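Local coordinates for protein probable hydrolase (Pseudomonas aeruginosa, PDB 7AL6) that is of unknown function but has the alpha/beta hydrolase fold and is probably a hydrolase, perhaps a lipolytic one, at residues L58-R69 with Y75-V84. Numbering follows the deposited sequence.
Sequences LDFAGHGHSAHR and YLLWDYALDV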
loop_
_atom_site.group_PDB
_atom_site.type_symbol
_atom_site.label_atom_id
_atom_site.label_comp_id
_atom_site.label_asym_id
_atom_site.label_seq_id
_atom_site.Cartn_x
_atom_site.Cartn_y
_atom_site.Cartn_z
ATOM N N LEU A 58 -15.829 13.039 12.315
ATOM C CA LEU A 58 -14.791 12.317 11.608
ATOM C C LEU A 58 -13.931 11.506 12.556
ATOM O O LEU A 58 -13.546 11.990 13.622
ATOM C CB LEU A 58 -13.924 13.333 10.883
ATOM C CG LEU A 58 -12.870 12.836 9.911
ATOM C CD1 LEU A 58 -13.516 12.233 8.686
ATOM C CD2 LEU A 58 -11.952 14.042 9.558
ATOM N N ASP A 59 -13.627 10.303 12.131
ATOM C CA ASP A 59 -12.637 9.459 12.806
ATOM C C ASP A 59 -11.316 9.919 12.201
ATOM O O ASP A 59 -11.177 9.884 11.011
ATOM C CB ASP A 59 -12.873 7.964 12.597
ATOM C CG ASP A 59 -13.829 7.340 13.590
ATOM O OD1 ASP A 59 -13.988 7.889 14.635
ATOM O OD2 ASP A 59 -14.400 6.350 13.272
ATOM N N PHE A 60 -10.342 10.310 12.995
ATOM C CA PHE A 60 -9.004 10.627 12.469
ATOM C C PHE A 60 -8.380 9.316 11.991
ATOM O O PHE A 60 -8.651 8.250 12.524
ATOM C CB PHE A 60 -8.101 11.239 13.543
ATOM C CG PHE A 60 -8.223 12.724 13.718
ATOM C CD1 PHE A 60 -8.258 13.558 12.626
ATOM C CD2 PHE A 60 -8.302 13.285 14.979
ATOM C CE1 PHE A 60 -8.370 14.922 12.784
ATOM C CE2 PHE A 60 -8.409 14.655 15.133
ATOM C CZ PHE A 60 -8.448 15.467 14.035
ATOM N N ALA A 61 -7.401 9.427 11.117
ATOM C CA ALA A 61 -6.585 8.302 10.636
ATOM C C ALA A 61 -5.995 7.568 11.846
ATOM O O ALA A 61 -5.543 8.197 12.789
ATOM C CB ALA A 61 -5.498 8.821 9.743
ATOM N N GLY A 62 -6.067 6.245 11.840
ATOM C CA GLY A 62 -5.554 5.377 12.909
ATOM C C GLY A 62 -6.441 5.368 14.141
ATOM O O GLY A 62 -6.018 4.839 15.125
ATOM N N HIS A 63 -7.637 5.932 14.070
ATOM C CA HIS A 63 -8.598 6.019 15.191
ATOM C C HIS A 63 -9.967 5.488 14.764
ATOM O O HIS A 63 -10.233 5.458 13.599
ATOM C CB HIS A 63 -8.783 7.459 15.673
ATOM C CG HIS A 63 -7.593 8.124 16.268
ATOM N ND1 HIS A 63 -6.533 8.520 15.535
ATOM C CD2 HIS A 63 -7.338 8.530 17.519
ATOM C CE1 HIS A 63 -5.663 9.099 16.304
ATOM N NE2 HIS A 63 -6.127 9.119 17.509
ATOM N N GLY A 64 -10.769 5.044 15.717
ATOM C CA GLY A 64 -12.149 4.617 15.468
ATOM C C GLY A 64 -12.212 3.596 14.357
ATOM O O GLY A 64 -11.544 2.591 14.415
ATOM N N HIS A 65 -12.989 3.902 13.348
ATOM C CA HIS A 65 -13.119 3.005 12.189
ATOM C C HIS A 65 -12.411 3.525 10.931
ATOM O O HIS A 65 -12.569 2.939 9.841
ATOM C CB HIS A 65 -14.611 2.743 11.921
ATOM C CG HIS A 65 -15.258 1.903 12.992
ATOM N ND1 HIS A 65 -16.621 1.757 13.119
ATOM C CD2 HIS A 65 -14.709 1.196 14.010
ATOM C CE1 HIS A 65 -16.880 0.980 14.159
ATOM N NE2 HIS A 65 -15.736 0.630 14.720
ATOM N N SER A 66 -11.614 4.588 11.047
ATOM C CA SER A 66 -10.885 5.096 9.889
ATOM C C SER A 66 -9.699 4.185 9.595
ATOM O O SER A 66 -9.139 3.561 10.486
ATOM C CB SER A 66 -10.404 6.545 10.130
ATOM O OG SER A 66 -11.468 7.453 9.862
ATOM N N ALA A 67 -9.264 4.176 8.349
ATOM C CA ALA A 67 -8.093 3.381 8.029
ATOM C C ALA A 67 -6.866 3.897 8.765
ATOM O O ALA A 67 -6.767 5.080 9.098
ATOM C CB ALA A 67 -7.857 3.409 6.523
ATOM N N HIS A 68 -5.935 2.982 9.029
ATOM C CA HIS A 68 -4.565 3.343 9.346
ATOM C C HIS A 68 -3.876 3.915 8.108
ATOM O O HIS A 68 -4.174 3.542 6.975
ATOM C CB HIS A 68 -3.774 2.126 9.839
ATOM C CG HIS A 68 -4.355 1.474 11.036
ATOM N ND1 HIS A 68 -4.680 2.175 12.176
ATOM C CD2 HIS A 68 -4.723 0.190 11.257
ATOM C CE1 HIS A 68 -5.203 1.346 13.058
ATOM N NE2 HIS A 68 -5.243 0.140 12.523
ATOM N N ARG A 69 -2.950 4.832 8.335
ATOM C CA ARG A 69 -2.165 5.385 7.239
ATOM C C ARG A 69 -1.292 4.305 6.603
ATOM O O ARG A 69 -0.911 3.326 7.247
ATOM C CB ARG A 69 -1.255 6.507 7.739
ATOM C CG ARG A 69 -1.977 7.728 8.346
ATOM C CD ARG A 69 -1.028 8.940 8.388
ATOM N NE ARG A 69 -1.619 10.075 9.076
ATOM C CZ ARG A 69 -2.640 10.779 8.597
ATOM N NH1 ARG A 69 -3.162 10.477 7.428
ATOM N NH2 ARG A 69 -3.125 11.796 9.290
ATOM N N TYR A 75 2.030 10.596 11.759
ATOM C CA TYR A 75 0.787 11.063 12.412
ATOM C C TYR A 75 1.092 12.397 13.107
ATOM O O TYR A 75 0.928 12.506 14.284
ATOM C CB TYR A 75 0.209 10.039 13.383
ATOM C CG TYR A 75 -0.468 8.833 12.783
ATOM C CD1 TYR A 75 0.253 7.703 12.453
ATOM C CD2 TYR A 75 -1.836 8.777 12.632
ATOM C CE1 TYR A 75 -0.354 6.571 11.945
ATOM C CE2 TYR A 75 -2.460 7.657 12.119
ATOM C CZ TYR A 75 -1.718 6.549 11.777
ATOM O OH TYR A 75 -2.310 5.451 11.272
ATOM N N LEU A 76 1.570 13.373 12.349
ATOM C CA LEU A 76 1.871 14.734 12.856
ATOM C C LEU A 76 0.609 15.590 12.769
ATOM O O LEU A 76 -0.284 15.251 12.023
ATOM C CB LEU A 76 3.053 15.320 12.097
ATOM C CG LEU A 76 4.284 14.426 12.089
ATOM C CD1 LEU A 76 5.441 15.086 11.394
ATOM C CD2 LEU A 76 4.659 14.001 13.482
ATOM N N LEU A 77 0.556 16.687 13.513
ATOM C CA LEU A 77 -0.651 17.528 13.631
ATOM C C LEU A 77 -1.075 18.057 12.260
ATOM O O LEU A 77 -2.240 18.032 12.008
ATOM C CB LEU A 77 -0.383 18.664 14.619
ATOM C CG LEU A 77 -0.234 18.254 16.077
ATOM C CD1 LEU A 77 0.234 19.419 16.917
ATOM C CD2 LEU A 77 -1.522 17.701 16.631
ATOM N N TRP A 78 -0.152 18.490 11.413
ATOM C CA TRP A 78 -0.456 19.023 10.063
ATOM C C TRP A 78 -0.924 17.907 9.118
ATOM O O TRP A 78 -1.489 18.238 8.115
ATOM C CB TRP A 78 0.694 19.855 9.496
ATOM C CG TRP A 78 2.035 19.241 9.658
ATOM C CD1 TRP A 78 2.646 18.390 8.807
ATOM C CD2 TRP A 78 2.921 19.417 10.763
ATOM N NE1 TRP A 78 3.857 18.033 9.302
ATOM C CE2 TRP A 78 4.048 18.636 10.505
ATOM C CE3 TRP A 78 2.864 20.136 11.949
ATOM C CZ2 TRP A 78 5.121 18.578 11.377
ATOM C CZ3 TRP A 78 3.911 20.061 12.825
ATOM C CH2 TRP A 78 5.027 19.295 12.540
ATOM N N ASP A 79 -0.579 16.654 9.383
ATOM C CA ASP A 79 -1.064 15.483 8.615
ATOM C C ASP A 79 -2.580 15.387 8.829
ATOM O O ASP A 79 -3.286 15.268 7.858
ATOM C CB ASP A 79 -0.330 14.197 8.999
ATOM C CG ASP A 79 1.162 14.196 8.735
ATOM O OD1 ASP A 79 1.553 14.711 7.729
ATOM O OD2 ASP A 79 1.875 13.672 9.534
ATOM N N TYR A 80 -3.053 15.523 10.066
ATOM C CA TYR A 80 -4.489 15.544 10.340
ATOM C C TYR A 80 -5.157 16.744 9.680
ATOM O O TYR A 80 -6.288 16.643 9.185
ATOM C CB TYR A 80 -4.765 15.585 11.842
ATOM C CG TYR A 80 -4.375 14.373 12.669
ATOM C CD1 TYR A 80 -4.844 13.086 12.358
ATOM C CD2 TYR A 80 -3.539 14.522 13.786
ATOM C CE1 TYR A 80 -4.469 11.988 13.143
ATOM C CE2 TYR A 80 -3.158 13.437 14.554
ATOM C CZ TYR A 80 -3.643 12.169 14.231
ATOM O OH TYR A 80 -3.258 11.106 15.005
ATOM N N ALA A 81 -4.473 17.898 9.671
ATOM C CA ALA A 81 -5.056 19.100 9.073
ATOM C C ALA A 81 -5.298 18.901 7.593
ATOM O O ALA A 81 -6.347 19.283 7.067
ATOM C CB ALA A 81 -4.121 20.296 9.291
ATOM N N LEU A 82 -4.309 18.338 6.888
ATOM C CA LEU A 82 -4.507 18.049 5.473
ATOM C C LEU A 82 -5.705 17.115 5.274
ATOM O O LEU A 82 -6.548 17.356 4.396
ATOM C CB LEU A 82 -3.214 17.456 4.890
ATOM C CG LEU A 82 -3.301 17.068 3.396
ATOM C CD1 LEU A 82 -3.672 18.272 2.505
ATOM C CD2 LEU A 82 -2.050 16.416 2.894
ATOM N N ASP A 83 -5.802 16.039 6.083
ATOM C CA ASP A 83 -6.940 15.104 5.967
ATOM C C ASP A 83 -8.284 15.827 6.064
ATOM O O ASP A 83 -9.202 15.577 5.279
ATOM C CB ASP A 83 -6.890 14.019 7.049
ATOM C CG ASP A 83 -5.685 13.107 6.912
ATOM O OD1 ASP A 83 -5.013 13.104 5.858
ATOM O OD2 ASP A 83 -5.454 12.352 7.849
ATOM N N VAL A 84 -8.414 16.716 7.050
ATOM C CA VAL A 84 -9.675 17.426 7.262
ATOM C C VAL A 84 -10.003 18.298 6.061
ATOM O O VAL A 84 -11.133 18.312 5.568
ATOM C CB VAL A 84 -9.586 18.246 8.565
ATOM C CG1 VAL A 84 -10.815 19.099 8.746
ATOM C CG2 VAL A 84 -9.431 17.292 9.768
HETATM O O HOH W 1 -7.327 11.979 9.632
HETATM O O HOH W 2 -1.632 12.693 11.704
#
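The rings of Phe60 and Tyr80 meet obliquely, centroids 4.4 Å apart and planes at 40°. Phe60 has Tyr80 over one face and Val84 CG2 at its edge. Over one face of Tyr80 sits a water that joins Arg69 NH2 to Leu76 O, and Ala61 O lies at the ring edge. In this alpha/beta hydrolase fold, 58-69 runs from the end of strand 53-58 into a loop. Segment 75-84 leads through the N-cap Leu76 into helix 77-91. Phe60 also packs on Met103, within the GxSxG sequence of a probable nucleophile elbow.

Arg69 runs over one face of Tyr75, its CG 4.0 Å from the ring centroid in a CH-pi contact. The chain is extended from CG to NE, which carries the guanidinium past the ring to the helix. Ala61 CB covers one guanidinium face over its centre. At the edge, NH1 and NH2 both grip Asp83 OD2 in a salt bridge, and the two planes are 50° apart. OD2 uses its syn lone pair toward NH1. Asp83 OD1 is hydrogen-bonded to His14 NE2, so both oxygens of this buried aspartate are engaged.

Tyr75 OH accepts a nearly straight bond from Arg69 N (3.1 Å, 169°) and also bonds Asp202. Gly62 has its N at the Tyr75 ring edge; its phi is positive, and a side chain there would hit the ring. A second water lies 3.0 Å from Ala61 N and 2.6 Å from Asp83 OD2.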